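Local atomic coordinates of SusD-like carbohydrate binding protein BF1063 (Bacteroides fragilis NCTC 9343, PDB entry 3I4G), a protein that probably binds carbohydrate at the outer membrane, as a SusD-like protein of the gut bacterium Bacteroides fragilis. Residues D223-G228 against I385-V390; G393-L398 against E412-V417. One frame throughout, in Å; residues are numbered along the deposited sequence.

Interaction 1: D223-G228 against I385-V390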
loop_
_atom_site.group_PDB
_atom_site.type_symbol
_atom_site.label_atom_id
_atom_site.label_comp_id
_atom_site.label_asym_id
_atom_site.label_seq_id
_atom_site.Cartn_x
_atom_site.Cartn_y
_atom_site.Cartn_z
ATOM N N ASP A 223 20.784 7.021 3.129
ATOM C CA ASP A 223 21.391 6.305 4.258
ATOM C C ASP A 223 21.110 4.818 4.164
ATOM O O ASP A 223 21.968 4.007 4.470
ATOM C CB ASP A 223 20.881 6.823 5.613
ATOM C CG ASP A 223 21.431 8.187 6.009
ATOM O OD1 ASP A 223 22.415 8.643 5.410
ATOM O OD2 ASP A 223 20.869 8.782 6.985
ATOM N N ILE A 224 19.911 4.445 3.707
ATOM C CA ILE A 224 19.590 3.039 3.492
ATOM C C ILE A 224 20.499 2.463 2.403
ATOM O O ILE A 224 21.064 1.364 2.499
ATOM C CB ILE A 224 18.111 2.869 3.123
ATOM C CG1 ILE A 224 17.215 3.342 4.273
ATOM C CG2 ILE A 224 17.807 1.412 2.735
ATOM C CD1 ILE A 224 15.761 3.446 3.884
HETATM N N MSE A 225 20.584 3.177 1.296
HETATM C CA MSE A 225 21.455 2.742 0.195
HETATM C C MSE A 225 22.913 2.577 0.640
HETATM O O MSE A 225 23.543 1.561 0.343
HETATM C CB MSE A 225 21.333 3.735 -0.958
HETATM C CG MSE A 225 19.932 3.882 -1.543
HETATM SE SE MSE A 225 19.670 5.425 -2.621
HETATM C CE MSE A 225 20.920 4.969 -4.147
ATOM N N GLU A 226 23.435 3.525 1.400
ATOM C CA GLU A 226 24.843 3.491 1.798
ATOM C C GLU A 226 25.161 2.443 2.872
ATOM O O GLU A 226 26.309 2.012 2.995
ATOM C CB GLU A 226 25.273 4.894 2.220
ATOM C CG GLU A 226 25.375 5.836 1.035
ATOM C CD GLU A 226 25.793 7.231 1.418
ATOM O OE1 GLU A 226 25.396 7.705 2.519
ATOM O OE2 GLU A 226 26.505 7.853 0.605
ATOM N N LEU A 227 24.161 2.011 3.633
ATOM C CA LEU A 227 24.360 0.902 4.558
ATOM C C LEU A 227 24.704 -0.364 3.773
ATOM O O LEU A 227 25.494 -1.213 4.212
ATOM C CB LEU A 227 23.139 0.677 5.454
ATOM C CG LEU A 227 23.020 1.617 6.655
ATOM C CD1 LEU A 227 21.598 1.704 7.159
ATOM C CD2 LEU A 227 23.996 1.170 7.751
ATOM N N GLY A 228 24.116 -0.508 2.597
ATOM C CA GLY A 228 24.540 -1.582 1.700
ATOM C C GLY A 228 24.000 -2.960 1.962
ATOM O O GLY A 228 24.492 -3.939 1.422
ATOM N N ILE A 385 7.660 -1.916 3.077
ATOM C CA ILE A 385 8.747 -1.118 2.530
ATOM C C ILE A 385 9.652 -2.026 1.714
ATOM O O ILE A 385 10.237 -2.980 2.237
ATOM C CB ILE A 385 9.616 -0.443 3.615
ATOM C CG1 ILE A 385 8.793 0.476 4.533
ATOM C CG2 ILE A 385 10.801 0.323 2.990
ATOM C CD1 ILE A 385 8.160 1.721 3.879
ATOM N N ARG A 386 9.754 -1.722 0.431
ATOM C CA ARG A 386 10.657 -2.400 -0.502
ATOM C C ARG A 386 11.795 -1.468 -0.891
ATOM O O ARG A 386 11.629 -0.250 -1.042
ATOM C CB ARG A 386 9.911 -2.879 -1.762
ATOM C CG ARG A 386 8.825 -3.846 -1.479
ATOM C CD ARG A 386 8.346 -4.638 -2.680
ATOM N NE ARG A 386 7.625 -3.922 -3.733
ATOM C CZ ARG A 386 8.113 -3.588 -4.936
ATOM N NH1 ARG A 386 9.413 -3.678 -5.252
ATOM N NH2 ARG A 386 7.285 -3.089 -5.835
ATOM N N TYR A 387 12.956 -2.078 -1.135
ATOM C CA TYR A 387 14.112 -1.272 -1.575
ATOM C C TYR A 387 13.814 -0.523 -2.888
ATOM O O TYR A 387 14.337 0.544 -3.112
ATOM C CB TYR A 387 15.361 -2.138 -1.707
ATOM C CG TYR A 387 16.684 -1.400 -1.854
ATOM C CD1 TYR A 387 17.077 -0.466 -0.925
ATOM C CD2 TYR A 387 17.542 -1.689 -2.910
ATOM C CE1 TYR A 387 18.300 0.159 -1.034
ATOM C CE2 TYR A 387 18.754 -1.063 -3.024
ATOM C CZ TYR A 387 19.118 -0.153 -2.089
ATOM O OH TYR A 387 20.368 0.462 -2.171
ATOM N N ALA A 388 12.971 -1.069 -3.777
ATOM C CA ALA A 388 12.643 -0.300 -4.966
ATOM C C ALA A 388 11.995 1.032 -4.626
ATOM O O ALA A 388 12.240 2.030 -5.305
ATOM C CB ALA A 388 11.708 -1.064 -5.845
ATOM N N GLU A 389 11.164 1.083 -3.581
ATOM C CA GLU A 389 10.570 2.358 -3.181
ATOM C C GLU A 389 11.659 3.283 -2.635
ATOM O O GLU A 389 11.629 4.497 -2.854
ATOM C CB GLU A 389 9.485 2.166 -2.126
ATOM C CG GLU A 389 8.886 3.525 -1.730
ATOM C CD GLU A 389 7.929 3.506 -0.561
ATOM O OE1 GLU A 389 7.425 2.427 -0.201
ATOM O OE2 GLU A 389 7.676 4.606 0.007
ATOM N N VAL A 390 12.612 2.746 -1.881
ATOM C CA VAL A 390 13.717 3.549 -1.374
ATOM C C VAL A 390 14.501 4.207 -2.504
ATOM O O VAL A 390 14.813 5.400 -2.426
ATOM C CB VAL A 390 14.661 2.673 -0.496
ATOM C CG1 VAL A 390 15.936 3.408 -0.109
ATOM C CG2 VAL A 390 13.911 2.175 0.756
HETATM O O HOH W 1 21.501 -1.106 0.476
#
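Ile-224 meets Val-390 from CB outward. Its CB lies 3.9 Å from Val-390 CG1, and the two branches then divide the work. CG2, held anti to the backbone N by a chi1 of -63°, rests against that same Val-390 CG1 and also reaches the edge of the Tyr-387 ring, 4.0 Å from CE1 and near the ring plane. The other branch leads through CG1 to CD1, which packs on the second methyl of the valine at 3.8 Å from Val-390 CG2. Ile-224 and Tyr-387 run past each other in opposite directions. Here the last turn of helix 214-227 meets the start of helix 387-400, which follows directly on strand 380-386 with Arg-386 as N-cap; both are part of the helical body of the protein, consistent with the TPR-like architecture of SusD proteins. Helix 197-211 adds Leu-201 and Gln-198 to the surroundings of Ile-224. Beyond the isoleucine, selenomethionine Met-225 crosses the tyrosine at about a right angle, and its CG sits 3.5 Å from Tyr-387 OH, a carbon-to-oxygen packing contact. Water 1 gives this hydroxyl a polar link to the other helix: it lies 3.2 Å from Ile-224 O, to which it can donate, and makes a weak bond to Tyr-387 OH at 3.3 Å.

Interaction 2: G393-L398 against E412-V417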
loop_
_atom_site.group_PDB
_atom_site.type_symbol
_atom_site.label_atom_id
_atom_site.label_comp_id
_atom_site.label_asym_id
_atom_site.label_seq_id
_atom_site.Cartn_x
_atom_site.Cartn_y
_atom_site.Cartn_z
ATOM N N GLY A 393 12.300 6.768 -4.150
ATOM C CA GLY A 393 12.108 7.863 -3.221
ATOM C C GLY A 393 13.307 8.786 -3.166
ATOM O O GLY A 393 13.168 10.017 -3.107
ATOM N N TYR A 394 14.507 8.208 -3.123
ATOM C CA TYR A 394 15.741 8.983 -3.173
ATOM C C TYR A 394 15.755 9.880 -4.406
ATOM O O TYR A 394 15.992 11.067 -4.310
ATOM C CB TYR A 394 16.934 8.034 -3.163
ATOM C CG TYR A 394 18.283 8.703 -3.323
ATOM C CD1 TYR A 394 18.703 9.713 -2.470
ATOM C CD2 TYR A 394 19.167 8.307 -4.318
ATOM C CE1 TYR A 394 19.920 10.308 -2.630
ATOM C CE2 TYR A 394 20.422 8.867 -4.435
ATOM C CZ TYR A 394 20.776 9.882 -3.607
ATOM O OH TYR A 394 22.030 10.438 -3.755
ATOM N N LEU A 395 15.472 9.297 -5.577
ATOM C CA LEU A 395 15.484 10.051 -6.822
ATOM C C LEU A 395 14.405 11.143 -6.792
ATOM O O LEU A 395 14.682 12.278 -7.191
ATOM C CB LEU A 395 15.302 9.112 -8.008
ATOM C CG LEU A 395 15.362 9.780 -9.389
ATOM C CD1 LEU A 395 16.672 10.551 -9.606
ATOM C CD2 LEU A 395 15.166 8.719 -10.472
ATOM N N GLU A 396 13.192 10.835 -6.356
ATOM C CA GLU A 396 12.140 11.847 -6.266
ATOM C C GLU A 396 12.606 13.004 -5.400
ATOM O O GLU A 396 12.424 14.168 -5.754
ATOM C CB GLU A 396 10.839 11.253 -5.722
ATOM C CG GLU A 396 9.731 12.273 -5.512
ATOM C CD GLU A 396 8.432 11.730 -4.982
ATOM O OE1 GLU A 396 8.242 10.508 -4.853
ATOM O OE2 GLU A 396 7.578 12.603 -4.715
ATOM N N CYS A 397 13.208 12.703 -4.264
ATOM C CA CYS A 397 13.673 13.739 -3.337
ATOM C C CYS A 397 14.770 14.594 -3.965
ATOM O O CYS A 397 14.786 15.824 -3.783
ATOM C CB CYS A 397 14.136 13.147 -1.997
ATOM S SG CYS A 397 12.806 12.517 -0.969
ATOM N N LEU A 398 15.712 13.979 -4.667
ATOM C CA LEU A 398 16.775 14.768 -5.322
ATOM C C LEU A 398 16.183 15.717 -6.343
ATOM O O LEU A 398 16.589 16.886 -6.425
ATOM C CB LEU A 398 17.786 13.875 -6.026
ATOM C CG LEU A 398 18.669 12.991 -5.162
ATOM C CD1 LEU A 398 19.510 12.095 -6.121
ATOM C CD2 LEU A 398 19.575 13.792 -4.232
ATOM N N GLU A 412 21.773 4.001 -10.572
ATOM C CA GLU A 412 21.692 3.397 -9.235
ATOM C C GLU A 412 20.252 3.392 -8.685
ATOM O O GLU A 412 19.986 2.754 -7.676
ATOM C CB GLU A 412 22.656 4.081 -8.246
ATOM C CG GLU A 412 22.249 5.427 -7.812
ATOM C CD GLU A 412 23.227 6.099 -6.812
ATOM O OE1 GLU A 412 23.994 5.388 -6.130
ATOM O OE2 GLU A 412 23.176 7.343 -6.724
ATOM N N THR A 413 19.338 4.125 -9.308
ATOM C CA THR A 413 17.990 4.268 -8.786
ATOM C C THR A 413 16.955 3.706 -9.753
ATOM O O THR A 413 16.668 2.514 -9.745
ATOM C CB THR A 413 17.664 5.743 -8.411
ATOM O OG1 THR A 413 17.815 6.624 -9.549
ATOM C CG2 THR A 413 18.553 6.249 -7.264
ATOM N N ILE A 414 16.383 4.558 -10.584
ATOM C CA ILE A 414 15.325 4.148 -11.488
ATOM C C ILE A 414 15.734 3.016 -12.436
ATOM O O ILE A 414 14.930 2.113 -12.701
ATOM C CB ILE A 414 14.779 5.372 -12.267
ATOM C CG1 ILE A 414 13.551 4.988 -13.078
ATOM C CG2 ILE A 414 15.870 6.024 -13.137
ATOM C CD1 ILE A 414 12.652 6.219 -13.398
ATOM N N ASN A 415 16.970 3.037 -12.912
ATOM C CA ASN A 415 17.405 1.993 -13.844
ATOM C C ASN A 415 17.751 0.679 -13.130
ATOM O O ASN A 415 17.749 -0.388 -13.747
ATOM C CB ASN A 415 18.530 2.499 -14.728
ATOM C CG ASN A 415 18.083 3.608 -15.594
ATOM O OD1 ASN A 415 16.899 3.712 -15.876
ATOM N ND2 ASN A 415 19.014 4.444 -16.024
ATOM N N ALA A 416 18.034 0.733 -11.834
ATOM C CA ALA A 416 18.204 -0.500 -11.061
ATOM C C ALA A 416 16.839 -1.169 -10.875
ATOM O O ALA A 416 16.739 -2.408 -10.912
ATOM C CB ALA A 416 18.865 -0.198 -9.719
ATOM N N VAL A 417 15.791 -0.367 -10.716
ATOM C CA VAL A 417 14.426 -0.882 -10.611
ATOM C C VAL A 417 13.971 -1.410 -11.958
ATOM O O VAL A 417 13.535 -2.562 -12.071
ATOM C CB VAL A 417 13.475 0.208 -10.119
ATOM C CG1 VAL A 417 12.034 -0.244 -10.135
ATOM C CG2 VAL A 417 13.882 0.605 -8.694
HETATM O O HOH W 2 23.901 9.003 -5.096
#
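Thr-413 stands at about a right angle to both Tyr-394 and Leu-395, and its two branches part between them. With a chi1 of 58°, CG2 is anti to the carbonyl carbon and comes to the edge of the Tyr-394 ring, 3.6 Å from CD2, while OG1 turns to the leucine and lies 3.5 Å from Leu-395 CD2. That contact is packing against a methyl; the hydroxyl's hydrogen bond goes to Ile-409 O, one turn back. Leu-395 crosses Ile-414 at a slant, its CD2 3.8 Å from Ile-414 CB. Thr-413 interrupts the helical run between helix 407-412 and helix 414-418, sitting at the N-cap position of the second though its side chain makes no capping bond. Helix 387-400 therefore packs on the junction of two short helices within the SusD family region, and Val-440 of helix 433-447 also touches Leu-395. Around the tyrosine ring, Leu-398 CD1 sits 3.6 Å above one face, offset toward the rim. Glu-412 OE2 comes to the edge in the ring plane, 3.9 Å from Tyr-394 CE2, its carboxylate turned 77° from the ring. Water 2 bonds to Tyr-394 OH at 2.7 Å; it also lies close to Glu-412 OE2, at a separation short enough to make that bond doubtful.

Both interactions use helix 387-400: interaction 1 packs its first turn on the end of helix 214-227, and interaction 2 packs a following turn on the junction before helix 414-418. Their centres are 10 Å apart and they touch, since selenomethionine Met-225 reaches from interaction 1 with its SE 3.4 Å from Tyr-394 CD2 and its CE near Thr-413 and Glu-412. Each is largely buried, with a partly exposed residue among those touching, Met-225 in one and Glu-412 in the other. Both set a tyrosine edge against aliphatic groups; interaction 1 adds a selenomethionine between two helices, interaction 2 a threonine hydroxyl and a carboxylate where two short helices meet.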